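Local structure of DegQ (Legionella fallonii, 3PV2) at residues G253-G258 with I324-V329; S331-I336 with A348-I353; G383-V388 with I409-N414. The protein probably works as a chaperone-like serine protease of the HtrA family, enclosing its proteolytic sites within large 12-subunit assemblies. All blocks are in the same frame, centred on the assembly; numbering follows the deposited sequence.

Contacts 1 and 2 lie side by side, their centres 11 Å apart, in the first PDZ domain and the linker leading into it; contact 3 sits in the second PDZ domain, its centre about 45 and 42 Å from theirs. Contact 1 is a surface contact between the linker from the protease domain and the turn after helix 318-325, built from side-chain packing and a water. Contact 2, partly buried, is the open end of a beta hairpin and relies on backbone hydrogen bonds. Contact 3 is the buried one, where two backbone bonds join strands and aliphatic side chains fill the corner. His256 of contact 1 reaches Asp352 of contact 2, His256 NE2 to Asp352 OD2 being 2.7 Å.

Contact 1: G253-G258 with I324-V329; sequences GSIHRG and ISLLRV
Arg257 and His256, in the linker that leads from the trypsin-like protease domain into the first PDZ domain, pack against the turn that follows helix 318-325. The base of the Arg257 side chain lies against the backbone carbonyl of Ser325, with CG 3.4 Å from Ser325 O. From there the chain runs extended from CG to NE, where chi4 of 83° turns the guanidinium across it. This group comes alongside Leu326, the two side chains pointing the same way and Arg257 NH2 lying 4.1 Å from Leu326 CD2. Ile255 CG2 lies over one face of that guanidinium, toward its rim, and touches Leu326 CD2 at 4.0 Å, the two aliphatic side chains crossing at a slant. Salt bridges to Asp122 and Glu124 tie the charged end to the protease domain.

His256 extends the other way. With CG anti to the backbone N (chi1 -175°), its imidazole meets Val329 edge-on, CD2 lying 3.6 Å from Val329 CG2 near the ring plane, while NE2 probably hydrogen-bonds to the Asp352 carboxylate. Arg328 starts out away from the linker but bends at chi2 and chi3, which brings NH2 back to 3.7 Å from His256 CB and turns the guanidinium edge toward Ser254 O. Phe252 gives this arginine a cation-pi partner. Between the two backbones lies a water, which accepts a hydrogen bond of 2.9 Å from Gly258 N.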
ATOM      1  N   GLY B 253     -46.871  29.126  10.569  1.00 66.85           N
ATOM      2  CA  GLY B 253     -46.114  27.888  10.796  1.00 66.87           C
ATOM      3  C   GLY B 253     -45.014  27.554   9.795  1.00 67.94           C
ATOM      4  O   GLY B 253     -44.194  26.703  10.078  1.00 69.02           O
ATOM      5  N   SER B 254     -45.005  28.176   8.624  1.00 68.97           N
ATOM      6  CA  SER B 254     -43.879  28.073   7.674  1.00 70.14           C
ATOM      7  C   SER B 254     -43.956  29.192   6.644  1.00 70.26           C
ATOM      8  O   SER B 254     -44.978  29.844   6.546  1.00 70.56           O
ATOM      9  CB  SER B 254     -43.886  26.744   6.934  1.00 70.79           C
ATOM     10  OG  SER B 254     -44.876  26.772   5.917  1.00 73.77           O
ATOM     11  N   ILE B 255     -42.882  29.414   5.895  1.00 70.23           N
ATOM     12  CA  ILE B 255     -42.887  30.392   4.848  1.00 71.85           C
ATOM     13  C   ILE B 255     -43.324  29.642   3.582  1.00 74.12           C
ATOM     14  O   ILE B 255     -42.685  28.673   3.197  1.00 74.75           O
ATOM     15  CB  ILE B 255     -41.460  30.995   4.558  1.00 72.16           C
ATOM     16  CG1 ILE B 255     -40.800  31.553   5.832  1.00 70.49           C
ATOM     17  CG2 ILE B 255     -41.521  32.030   3.436  1.00 69.81           C
ATOM     18  CD1 ILE B 255     -41.688  32.397   6.638  1.00 68.89           C
ATOM     19  N   HIS B 256     -44.414  30.060   2.955  1.00 75.65           N
ATOM     20  CA  HIS B 256     -44.783  29.479   1.675  1.00 77.53           C
ATOM     21  C   HIS B 256     -44.455  30.499   0.589  1.00 77.24           C
ATOM     22  O   HIS B 256     -45.223  31.406   0.340  1.00 78.80           O
ATOM     23  CB  HIS B 256     -46.243  29.093   1.643  1.00 78.17           C
ATOM     24  CG  HIS B 256     -46.629  28.379   0.382  1.00 84.57           C
ATOM     25  ND1 HIS B 256     -46.746  27.007   0.307  1.00 88.41           N
ATOM     26  CD2 HIS B 256     -46.885  28.846  -0.864  1.00 89.06           C
ATOM     27  CE1 HIS B 256     -47.070  26.661  -0.926  1.00 90.40           C
ATOM     28  NE2 HIS B 256     -47.165  27.759  -1.654  1.00 91.92           N
ATOM     29  N   ARG B 257     -43.294  30.345  -0.028  1.00 75.32           N
ATOM     30  CA  ARG B 257     -42.829  31.257  -1.046  1.00 75.30           C
ATOM     31  C   ARG B 257     -43.598  31.123  -2.358  1.00 75.41           C
ATOM     32  O   ARG B 257     -43.890  30.006  -2.812  1.00 76.52           O
ATOM     33  CB  ARG B 257     -41.364  30.999  -1.337  1.00 74.74           C
ATOM     34  CG  ARG B 257     -40.469  31.483  -0.273  1.00 71.98           C
ATOM     35  CD  ARG B 257     -39.069  31.022  -0.495  1.00 67.93           C
ATOM     36  NE  ARG B 257     -38.212  31.612   0.515  1.00 66.50           N
ATOM     37  CZ  ARG B 257     -38.040  31.153   1.751  1.00 65.34           C
ATOM     38  NH1 ARG B 257     -38.649  30.052   2.158  1.00 63.68           N
ATOM     39  NH2 ARG B 257     -37.237  31.804   2.588  1.00 65.35           N
ATOM     40  N   GLY B 258     -43.926  32.269  -2.945  1.00 66.25           N
ATOM     41  CA  GLY B 258     -44.657  32.293  -4.188  1.00 62.76           C
ATOM     42  C   GLY B 258     -43.777  32.879  -5.274  1.00 59.49           C
ATOM     43  O   GLY B 258     -42.577  33.087  -5.096  1.00 57.47           O
ATOM     44  N   ILE B 324     -39.936  40.490  -1.475  1.00 67.24           N
ATOM     45  CA  ILE B 324     -40.977  39.773  -2.230  1.00 67.69           C
ATOM     46  C   ILE B 324     -41.116  38.303  -1.821  1.00 68.67           C
ATOM     47  O   ILE B 324     -42.224  37.785  -1.682  1.00 67.30           O
ATOM     48  CB  ILE B 324     -40.695  39.782  -3.743  1.00 66.37           C
ATOM     49  CG1 ILE B 324     -41.085  41.119  -4.370  1.00 66.11           C
ATOM     50  CG2 ILE B 324     -41.491  38.712  -4.451  1.00 66.33           C
ATOM     51  CD1 ILE B 324     -40.640  41.218  -5.832  1.00 63.68           C
ATOM     52  N   SER B 325     -39.963  37.670  -1.638  1.00 70.10           N
ATOM     53  CA  SER B 325     -39.857  36.275  -1.258  1.00 72.19           C
ATOM     54  C   SER B 325     -40.814  35.872  -0.184  1.00 73.66           C
ATOM     55  O   SER B 325     -41.262  34.739  -0.172  1.00 74.91           O
ATOM     56  CB  SER B 325     -38.460  35.945  -0.733  1.00 73.69           C
ATOM     57  OG  SER B 325     -38.388  36.316   0.632  1.00 75.19           O
ATOM     58  N   LEU B 326     -41.137  36.772   0.723  1.00 74.62           N
ATOM     59  CA  LEU B 326     -41.929  36.396   1.872  1.00 75.98           C
ATOM     60  C   LEU B 326     -43.340  36.964   1.822  1.00 75.54           C
ATOM     61  O   LEU B 326     -44.087  36.899   2.826  1.00 77.67           O
ATOM     62  CB  LEU B 326     -41.243  36.873   3.163  1.00 78.21           C
ATOM     63  CG  LEU B 326     -39.723  36.728   3.357  1.00 79.56           C
ATOM     64  CD1 LEU B 326     -39.374  37.477   4.601  1.00 81.81           C
ATOM     65  CD2 LEU B 326     -39.211  35.283   3.429  1.00 79.29           C
ATOM     66  N   LEU B 327     -43.732  37.537   0.692  1.00 72.68           N
ATOM     67  CA  LEU B 327     -45.147  37.870   0.527  1.00 71.22           C
ATOM     68  C   LEU B 327     -45.906  36.577   0.309  1.00 69.53           C
ATOM     69  O   LEU B 327     -45.375  35.580  -0.166  1.00 67.78           O
ATOM     70  CB  LEU B 327     -45.379  38.821  -0.653  1.00 70.41           C
ATOM     71  CG  LEU B 327     -45.013  40.307  -0.495  1.00 71.30           C
ATOM     72  CD1 LEU B 327     -44.131  40.561   0.711  1.00 71.81           C
ATOM     73  CD2 LEU B 327     -44.404  40.780  -1.766  1.00 69.44           C
ATOM     74  N   ARG B 328     -47.177  36.634   0.632  1.00 69.10           N
ATOM     75  CA  ARG B 328     -48.021  35.466   0.565  1.00 68.35           C
ATOM     76  C   ARG B 328     -48.643  35.281  -0.804  1.00 64.66           C
ATOM     77  O   ARG B 328     -49.153  36.234  -1.397  1.00 62.16           O
ATOM     78  CB  ARG B 328     -49.132  35.600   1.620  1.00 70.43           C
ATOM     79  CG  ARG B 328     -48.651  35.263   3.038  1.00 75.13           C
ATOM     80  CD  ARG B 328     -49.295  33.977   3.460  1.00 80.17           C
ATOM     81  NE  ARG B 328     -48.350  33.008   3.963  1.00 81.29           N
ATOM     82  CZ  ARG B 328     -48.637  31.724   4.074  1.00 82.45           C
ATOM     83  NH1 ARG B 328     -49.837  31.282   3.726  1.00 81.16           N
ATOM     84  NH2 ARG B 328     -47.724  30.883   4.528  1.00 85.54           N
ATOM     85  N   VAL B 329     -48.669  34.036  -1.262  1.00 63.07           N
ATOM     86  CA  VAL B 329     -49.405  33.695  -2.462  1.00 61.31           C
ATOM     87  C   VAL B 329     -50.748  34.364  -2.299  1.00 62.36           C
ATOM     88  O   VAL B 329     -51.288  34.364  -1.227  1.00 64.32           O
ATOM     89  CB  VAL B 329     -49.574  32.160  -2.630  1.00 61.65           C
ATOM     90  CG1 VAL B 329     -50.659  31.821  -3.716  1.00 59.99           C
ATOM     91  CG2 VAL B 329     -48.210  31.485  -2.941  1.00 59.18           C
TER
HETATM   92  O   HOH W   1     -43.691  34.909  -1.758  1.00 62.27           O

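Contact 2: S331-I336 with A348-I353; sequences STVKII and AVVTDI
The beta hairpin of strands 332-339 and 342-349 in the first PDZ domain is joined near its open end by Ser331, Thr332 and Val333 on one side and Ala348, Val349 and Val350 on the other. Val333 and Ala348 form an antiparallel hydrogen-bonded pair: Val333 N donates to Ala348 O at 2.7 Å, and Ala348 N returns a bond of 2.9 Å to Val333 O. Both are nearly straight, with angles at the hydrogen of 173° and 171°. Thr332 and Val349 make the next, non-hydrogen-bonded pair. Beyond it Val350 N still reaches Ser331 O at 3.0 Å, although both residues lie outside the regular strands, and the same oxygen takes a CA-H...O contact from Val349 CA at 3.4 Å. The pairing thus runs one step beyond the regular strands.

The side chains divide the two faces. On the exposed one, Thr332 and Val349 slant across each other, OG1 of Thr332 3.6 Å from CG2 of Val349; this methyl stands beside the valine's backbone N, whence it meets the threonine hydroxyl. On the buried one, the Val333 and Val350 side chains cross at about a right angle, with Val333 CG1 3.8 Å from Val350 CG2. Farther along this face, the end of the Ile335 side chain reaches over to Ala348, Ile335 CD1 to Ala348 CB being 4.1 Å.

Met260 packs on Val333, Ala348 and Val350, and Ala298 of helix 294-298 touches Ala348. Strand 305-309 lies along the other edge of strand 332-339, with Ile309 against Val333 and Ile306 against Ile335, and Asp352 caps the N-terminus of helix 353-362, which follows in the chain and leads on toward the second PDZ domain.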
ATOM      1  N   SER B 331     -51.200  37.635  -2.369  1.00 62.32           N
ATOM      2  CA  SER B 331     -51.071  39.079  -2.085  1.00 62.11           C
ATOM      3  C   SER B 331     -50.852  39.966  -3.292  1.00 60.70           C
ATOM      4  O   SER B 331     -50.162  39.606  -4.262  1.00 59.01           O
ATOM      5  CB  SER B 331     -50.045  39.448  -1.023  1.00 62.66           C
ATOM      6  OG  SER B 331     -49.021  38.525  -0.870  1.00 64.56           O
ATOM      7  N   THR B 332     -51.483  41.133  -3.213  1.00 60.68           N
ATOM      8  CA  THR B 332     -51.301  42.189  -4.177  1.00 59.98           C
ATOM      9  C   THR B 332     -50.064  42.948  -3.699  1.00 58.99           C
ATOM     10  O   THR B 332     -49.892  43.206  -2.491  1.00 59.41           O
ATOM     11  CB  THR B 332     -52.580  43.025  -4.335  1.00 61.37           C
ATOM     12  OG1 THR B 332     -53.520  42.284  -5.122  1.00 62.54           O
ATOM     13  CG2 THR B 332     -52.331  44.379  -5.016  1.00 61.35           C
ATOM     14  N   VAL B 333     -49.140  43.185  -4.634  1.00 56.97           N
ATOM     15  CA  VAL B 333     -47.979  43.993  -4.344  1.00 55.51           C
ATOM     16  C   VAL B 333     -47.839  45.197  -5.273  1.00 53.96           C
ATOM     17  O   VAL B 333     -48.065  45.098  -6.499  1.00 52.48           O
ATOM     18  CB  VAL B 333     -46.659  43.170  -4.278  1.00 55.72           C
ATOM     19  CG1 VAL B 333     -46.785  41.835  -4.957  1.00 55.32           C
ATOM     20  CG2 VAL B 333     -45.520  43.967  -4.794  1.00 51.04           C
ATOM     21  N   LYS B 334     -47.499  46.326  -4.642  1.00 50.91           N
ATOM     22  CA  LYS B 334     -47.377  47.580  -5.340  1.00 50.43           C
ATOM     23  C   LYS B 334     -45.903  47.728  -5.740  1.00 46.17           C
ATOM     24  O   LYS B 334     -45.042  47.569  -4.912  1.00 44.49           O
ATOM     25  CB  LYS B 334     -47.824  48.723  -4.440  1.00 53.01           C
ATOM     26  CG  LYS B 334     -47.397  50.090  -4.883  1.00 57.17           C
ATOM     27  CD  LYS B 334     -48.033  51.164  -4.040  1.00 62.60           C
ATOM     28  CE  LYS B 334     -47.166  52.385  -4.014  1.00 65.78           C
ATOM     29  NZ  LYS B 334     -47.612  53.405  -3.012  1.00 70.70           N
ATOM     30  N   ILE B 335     -45.626  48.003  -7.000  1.00 43.17           N
ATOM     31  CA  ILE B 335     -44.218  48.165  -7.436  1.00 41.59           C
ATOM     32  C   ILE B 335     -44.043  49.487  -8.136  1.00 40.11           C
ATOM     33  O   ILE B 335     -44.748  49.766  -9.070  1.00 41.73           O
ATOM     34  CB  ILE B 335     -43.745  47.031  -8.384  1.00 39.49           C
ATOM     35  CG1 ILE B 335     -43.928  45.639  -7.759  1.00 41.22           C
ATOM     36  CG2 ILE B 335     -42.290  47.228  -8.669  1.00 39.32           C
ATOM     37  CD1 ILE B 335     -44.003  44.450  -8.810  1.00 37.77           C
ATOM     38  N   ILE B 336     -43.120  50.320  -7.681  1.00 39.45           N
ATOM     39  CA  ILE B 336     -42.927  51.623  -8.309  1.00 38.99           C
ATOM     40  C   ILE B 336     -41.616  51.524  -9.050  1.00 38.19           C
ATOM     41  O   ILE B 336     -40.658  51.113  -8.473  1.00 37.64           O
ATOM     42  CB  ILE B 336     -42.913  52.804  -7.270  1.00 40.26           C
ATOM     43  CG1 ILE B 336     -44.304  52.985  -6.636  1.00 41.60           C
ATOM     44  CG2 ILE B 336     -42.516  54.170  -7.925  1.00 40.67           C
ATOM     45  CD1 ILE B 336     -44.339  54.162  -5.652  1.00 45.49           C
ATOM     46  N   ALA B 348     -48.958  43.874  -9.007  1.00 46.36           N
ATOM     47  CA  ALA B 348     -48.774  42.486  -9.339  1.00 46.43           C
ATOM     48  C   ALA B 348     -49.372  41.574  -8.231  1.00 47.30           C
ATOM     49  O   ALA B 348     -49.401  41.927  -7.056  1.00 47.89           O
ATOM     50  CB  ALA B 348     -47.300  42.195  -9.556  1.00 44.91           C
ATOM     51  N   VAL B 349     -49.864  40.404  -8.633  1.00 47.92           N
ATOM     52  CA  VAL B 349     -50.396  39.401  -7.678  1.00 48.27           C
ATOM     53  C   VAL B 349     -49.450  38.192  -7.575  1.00 45.47           C
ATOM     54  O   VAL B 349     -49.153  37.594  -8.570  1.00 44.15           O
ATOM     55  CB  VAL B 349     -51.864  39.012  -8.043  1.00 50.00           C
ATOM     56  CG1 VAL B 349     -52.421  37.921  -7.090  1.00 52.79           C
ATOM     57  CG2 VAL B 349     -52.794  40.245  -7.943  1.00 52.22           C
ATOM     58  N   VAL B 350     -48.923  37.893  -6.396  1.00 44.76           N
ATOM     59  CA  VAL B 350     -48.017  36.777  -6.215  1.00 45.57           C
ATOM     60  C   VAL B 350     -48.780  35.479  -6.403  1.00 47.74           C
ATOM     61  O   VAL B 350     -49.881  35.350  -5.872  1.00 48.29           O
ATOM     62  CB  VAL B 350     -47.468  36.727  -4.790  1.00 46.30           C
ATOM     63  CG1 VAL B 350     -46.558  35.508  -4.595  1.00 46.78           C
ATOM     64  CG2 VAL B 350     -46.726  38.032  -4.420  1.00 45.76           C
ATOM     65  N   THR B 351     -48.211  34.538  -7.144  1.00 48.56           N
ATOM     66  CA  THR B 351     -48.860  33.279  -7.394  1.00 50.45           C
ATOM     67  C   THR B 351     -48.070  32.121  -6.837  1.00 52.55           C
ATOM     68  O   THR B 351     -46.860  32.224  -6.550  1.00 52.09           O
ATOM     69  CB  THR B 351     -49.126  33.005  -8.920  1.00 49.57           C
ATOM     70  OG1 THR B 351     -47.905  33.082  -9.676  1.00 51.03           O
ATOM     71  CG2 THR B 351     -50.134  33.994  -9.455  1.00 50.49           C
ATOM     72  N   ASP B 352     -48.776  31.006  -6.714  1.00 55.41           N
ATOM     73  CA  ASP B 352     -48.184  29.749  -6.320  1.00 59.46           C
ATOM     74  C   ASP B 352     -47.332  29.206  -7.462  1.00 60.36           C
ATOM     75  O   ASP B 352     -47.778  29.198  -8.605  1.00 59.90           O
ATOM     76  CB  ASP B 352     -49.262  28.733  -5.925  1.00 61.27           C
ATOM     77  CG  ASP B 352     -48.658  27.502  -5.296  1.00 65.62           C
ATOM     78  OD1 ASP B 352     -48.535  26.470  -5.990  1.00 69.61           O
ATOM     79  OD2 ASP B 352     -48.249  27.592  -4.116  1.00 72.42           O
ATOM     80  N   ILE B 353     -46.122  28.762  -7.122  1.00 62.61           N
ATOM     81  CA  ILE B 353     -45.055  28.410  -8.091  1.00 63.75           C
ATOM     82  C   ILE B 353     -45.543  27.205  -8.864  1.00 65.40           C
ATOM     83  O   ILE B 353     -45.453  27.136 -10.081  1.00 64.87           O
ATOM     84  CB  ILE B 353     -43.697  28.069  -7.393  1.00 64.37           C
ATOM     85  CG1 ILE B 353     -43.258  29.211  -6.464  1.00 66.16           C
ATOM     86  CG2 ILE B 353     -42.573  27.790  -8.422  1.00 63.19           C
ATOM     87  CD1 ILE B 353     -42.244  28.807  -5.370  1.00 68.49           C
TER

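Contact 3: G383-V388 with I409-N414; sequences GNVIGV and IIISAN
Val388, Ile409 and Ile410 carry most of the buried surface where strand 384-393 meets strand 409-413 in the second PDZ domain. Val388 and Ile410 form an antiparallel hydrogen-bonded pair. Val388 N donates to Ile410 O at 2.9 Å, and Ile410 N donates back to Val388 O at 2.7 Å; the donors sit 20° and 26° from the planes of the carbonyls they reach, so neither bond is strictly planar. Val388 O also takes a CA-H...O contact from Ile409 CA. The side chains of the pair share one face of the sheet, Val388 CB lying 4.5 Å from Ile410 CB. On this face Leu372 packs against Val388 and Leu424 against Ile410.

Before this pair the chain turns a corner at Gly387, and the direction of residues 384-386 makes an angle of 74° with that of strand 409-413. The turn puts Gly387 CA only 3.2 Å from Ile410 O, a close backbone approach at a residue without a side chain. Ile409 fills the inside of the corner with its CG2, which stands anti to the backbone N and comes 4.0 Å from Gly387 CA.

The same methyl, Ile409 CG2, meets Val385 CG1, also at 4.0 Å. Ile411, two residues further along the same strand, brings its CG2 to 4.1 Å from Val385 CG1, so one valine methyl touches two isoleucines, both at a slant. Phe375 and Leu440 also pack on Val385.

Polarity here is thus confined to the backbone: two reciprocal N-H...O bonds use the N-H and the C=O of both Val388 and Ile410 in a buried setting, while purely aliphatic side chains fill the bend beside them.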
ATOM      1  N   GLY B 383     -30.016  11.581 -45.793  1.00 42.62           N
ATOM      2  CA  GLY B 383     -30.129  12.631 -46.819  1.00 42.98           C
ATOM      3  C   GLY B 383     -30.300  14.005 -46.217  1.00 41.85           C
ATOM      4  O   GLY B 383     -29.854  14.231 -45.133  1.00 41.90           O
ATOM      5  N   ASN B 384     -30.976  14.901 -46.914  1.00 41.33           N
ATOM      6  CA  ASN B 384     -31.217  16.209 -46.400  1.00 41.39           C
ATOM      7  C   ASN B 384     -32.357  16.242 -45.291  1.00 39.13           C
ATOM      8  O   ASN B 384     -33.521  15.945 -45.575  1.00 41.86           O
ATOM      9  CB  ASN B 384     -31.537  17.187 -47.494  1.00 41.79           C
ATOM     10  CG  ASN B 384     -31.392  18.628 -46.966  1.00 45.48           C
ATOM     11  OD1 ASN B 384     -30.546  18.860 -46.081  1.00 49.24           O
ATOM     12  ND2 ASN B 384     -32.232  19.549 -47.410  1.00 41.83           N
ATOM     13  N   VAL B 385     -31.977  16.487 -44.047  1.00 37.04           N
ATOM     14  CA  VAL B 385     -32.887  16.499 -42.897  1.00 34.94           C
ATOM     15  C   VAL B 385     -33.341  17.935 -42.638  1.00 34.65           C
ATOM     16  O   VAL B 385     -32.501  18.798 -42.359  1.00 34.66           O
ATOM     17  CB  VAL B 385     -32.208  15.892 -41.670  1.00 34.33           C
ATOM     18  CG1 VAL B 385     -33.100  16.012 -40.455  1.00 34.25           C
ATOM     19  CG2 VAL B 385     -31.960  14.402 -41.924  1.00 34.63           C
ATOM     20  N   ILE B 386     -34.674  18.146 -42.668  1.00 34.12           N
ATOM     21  CA  ILE B 386     -35.327  19.410 -42.378  1.00 34.33           C
ATOM     22  C   ILE B 386     -36.307  19.209 -41.263  1.00 33.43           C
ATOM     23  O   ILE B 386     -37.114  18.250 -41.264  1.00 33.16           O
ATOM     24  CB  ILE B 386     -36.093  19.927 -43.574  1.00 37.81           C
ATOM     25  CG1 ILE B 386     -35.129  20.284 -44.694  1.00 43.26           C
ATOM     26  CG2 ILE B 386     -36.741  21.217 -43.232  1.00 38.67           C
ATOM     27  CD1 ILE B 386     -35.805  20.366 -46.143  1.00 49.81           C
ATOM     28  N   GLY B 387     -36.244  20.054 -40.244  1.00 33.24           N
ATOM     29  CA  GLY B 387     -37.055  19.743 -39.083  1.00 32.68           C
ATOM     30  C   GLY B 387     -36.756  20.723 -37.988  1.00 32.63           C
ATOM     31  O   GLY B 387     -36.210  21.787 -38.234  1.00 33.08           O
ATOM     32  N   VAL B 388     -37.143  20.336 -36.791  1.00 32.20           N
ATOM     33  CA  VAL B 388     -36.928  21.180 -35.610  1.00 32.21           C
ATOM     34  C   VAL B 388     -36.104  20.382 -34.656  1.00 32.02           C
ATOM     35  O   VAL B 388     -36.504  19.269 -34.261  1.00 31.72           O
ATOM     36  CB  VAL B 388     -38.258  21.569 -34.945  1.00 32.07           C
ATOM     37  CG1 VAL B 388     -38.019  22.171 -33.530  1.00 32.09           C
ATOM     38  CG2 VAL B 388     -38.965  22.601 -35.817  1.00 32.54           C
ATOM     39  N   ILE B 409     -34.256  15.356 -33.734  1.00 32.26           N
ATOM     40  CA  ILE B 409     -34.821  16.207 -34.708  1.00 32.04           C
ATOM     41  C   ILE B 409     -36.244  15.786 -34.979  1.00 31.73           C
ATOM     42  O   ILE B 409     -36.491  14.650 -35.410  1.00 31.83           O
ATOM     43  CB  ILE B 409     -34.065  16.208 -36.077  1.00 32.39           C
ATOM     44  CG1 ILE B 409     -32.533  16.376 -35.919  1.00 32.91           C
ATOM     45  CG2 ILE B 409     -34.634  17.295 -36.998  1.00 32.35           C
ATOM     46  CD1 ILE B 409     -32.112  17.469 -35.074  1.00 32.97           C
ATOM     47  N   ILE B 410     -37.205  16.688 -34.749  1.00 31.49           N
ATOM     48  CA  ILE B 410     -38.594  16.467 -35.118  1.00 31.35           C
ATOM     49  C   ILE B 410     -38.802  16.753 -36.594  1.00 31.55           C
ATOM     50  O   ILE B 410     -38.665  17.893 -37.063  1.00 31.72           O
ATOM     51  CB  ILE B 410     -39.522  17.303 -34.328  1.00 31.21           C
ATOM     52  CG1 ILE B 410     -39.390  16.923 -32.856  1.00 31.13           C
ATOM     53  CG2 ILE B 410     -41.017  17.057 -34.717  1.00 31.23           C
ATOM     54  CD1 ILE B 410     -40.031  18.033 -31.902  1.00 31.12           C
ATOM     55  N   ILE B 411     -39.035  15.683 -37.331  1.00 31.68           N
ATOM     56  CA  ILE B 411     -39.161  15.800 -38.785  1.00 32.01           C
ATOM     57  C   ILE B 411     -40.585  15.706 -39.327  1.00 32.16           C
ATOM     58  O   ILE B 411     -40.810  16.090 -40.460  1.00 32.56           O
ATOM     59  CB  ILE B 411     -38.277  14.802 -39.523  1.00 32.32           C
ATOM     60  CG1 ILE B 411     -38.686  13.386 -39.202  1.00 32.34           C
ATOM     61  CG2 ILE B 411     -36.811  15.002 -39.144  1.00 32.39           C
ATOM     62  CD1 ILE B 411     -38.060  12.370 -40.336  1.00 32.90           C
ATOM     63  N   SER B 412     -41.563  15.325 -38.494  1.00 31.97           N
ATOM     64  CA  SER B 412     -42.943  15.385 -38.853  1.00 32.21           C
ATOM     65  C   SER B 412     -43.738  15.374 -37.602  1.00 31.99           C
ATOM     66  O   SER B 412     -43.284  14.976 -36.516  1.00 31.69           O
ATOM     67  CB  SER B 412     -43.284  14.200 -39.786  1.00 32.58           C
ATOM     68  OG  SER B 412     -43.567  12.975 -39.041  1.00 32.51           O
ATOM     69  N   ALA B 413     -44.908  15.972 -37.678  1.00 32.26           N
ATOM     70  CA  ALA B 413     -45.779  16.044 -36.540  1.00 32.19           C
ATOM     71  C   ALA B 413     -47.208  15.831 -37.092  1.00 32.75           C
ATOM     72  O   ALA B 413     -47.596  16.459 -38.075  1.00 33.22           O
ATOM     73  CB  ALA B 413     -45.686  17.397 -35.803  1.00 32.12           C
ATOM     74  N   ASN B 414     -47.956  14.959 -36.439  1.00 32.83           N
ATOM     75  CA  ASN B 414     -49.275  14.486 -36.941  1.00 33.48           C
ATOM     76  C   ASN B 414     -49.234  14.245 -38.427  1.00 33.89           C
ATOM     77  O   ASN B 414     -50.111  14.682 -39.153  1.00 34.55           O
ATOM     78  CB  ASN B 414     -50.360  15.482 -36.608  1.00 33.91           C
ATOM     79  CG  ASN B 414     -50.569  15.651 -35.061  1.00 33.67           C
ATOM     80  OD1 ASN B 414     -50.196  14.770 -34.283  1.00 33.35           O
ATOM     81  ND2 ASN B 414     -51.149  16.793 -34.639  1.00 33.99           N
TER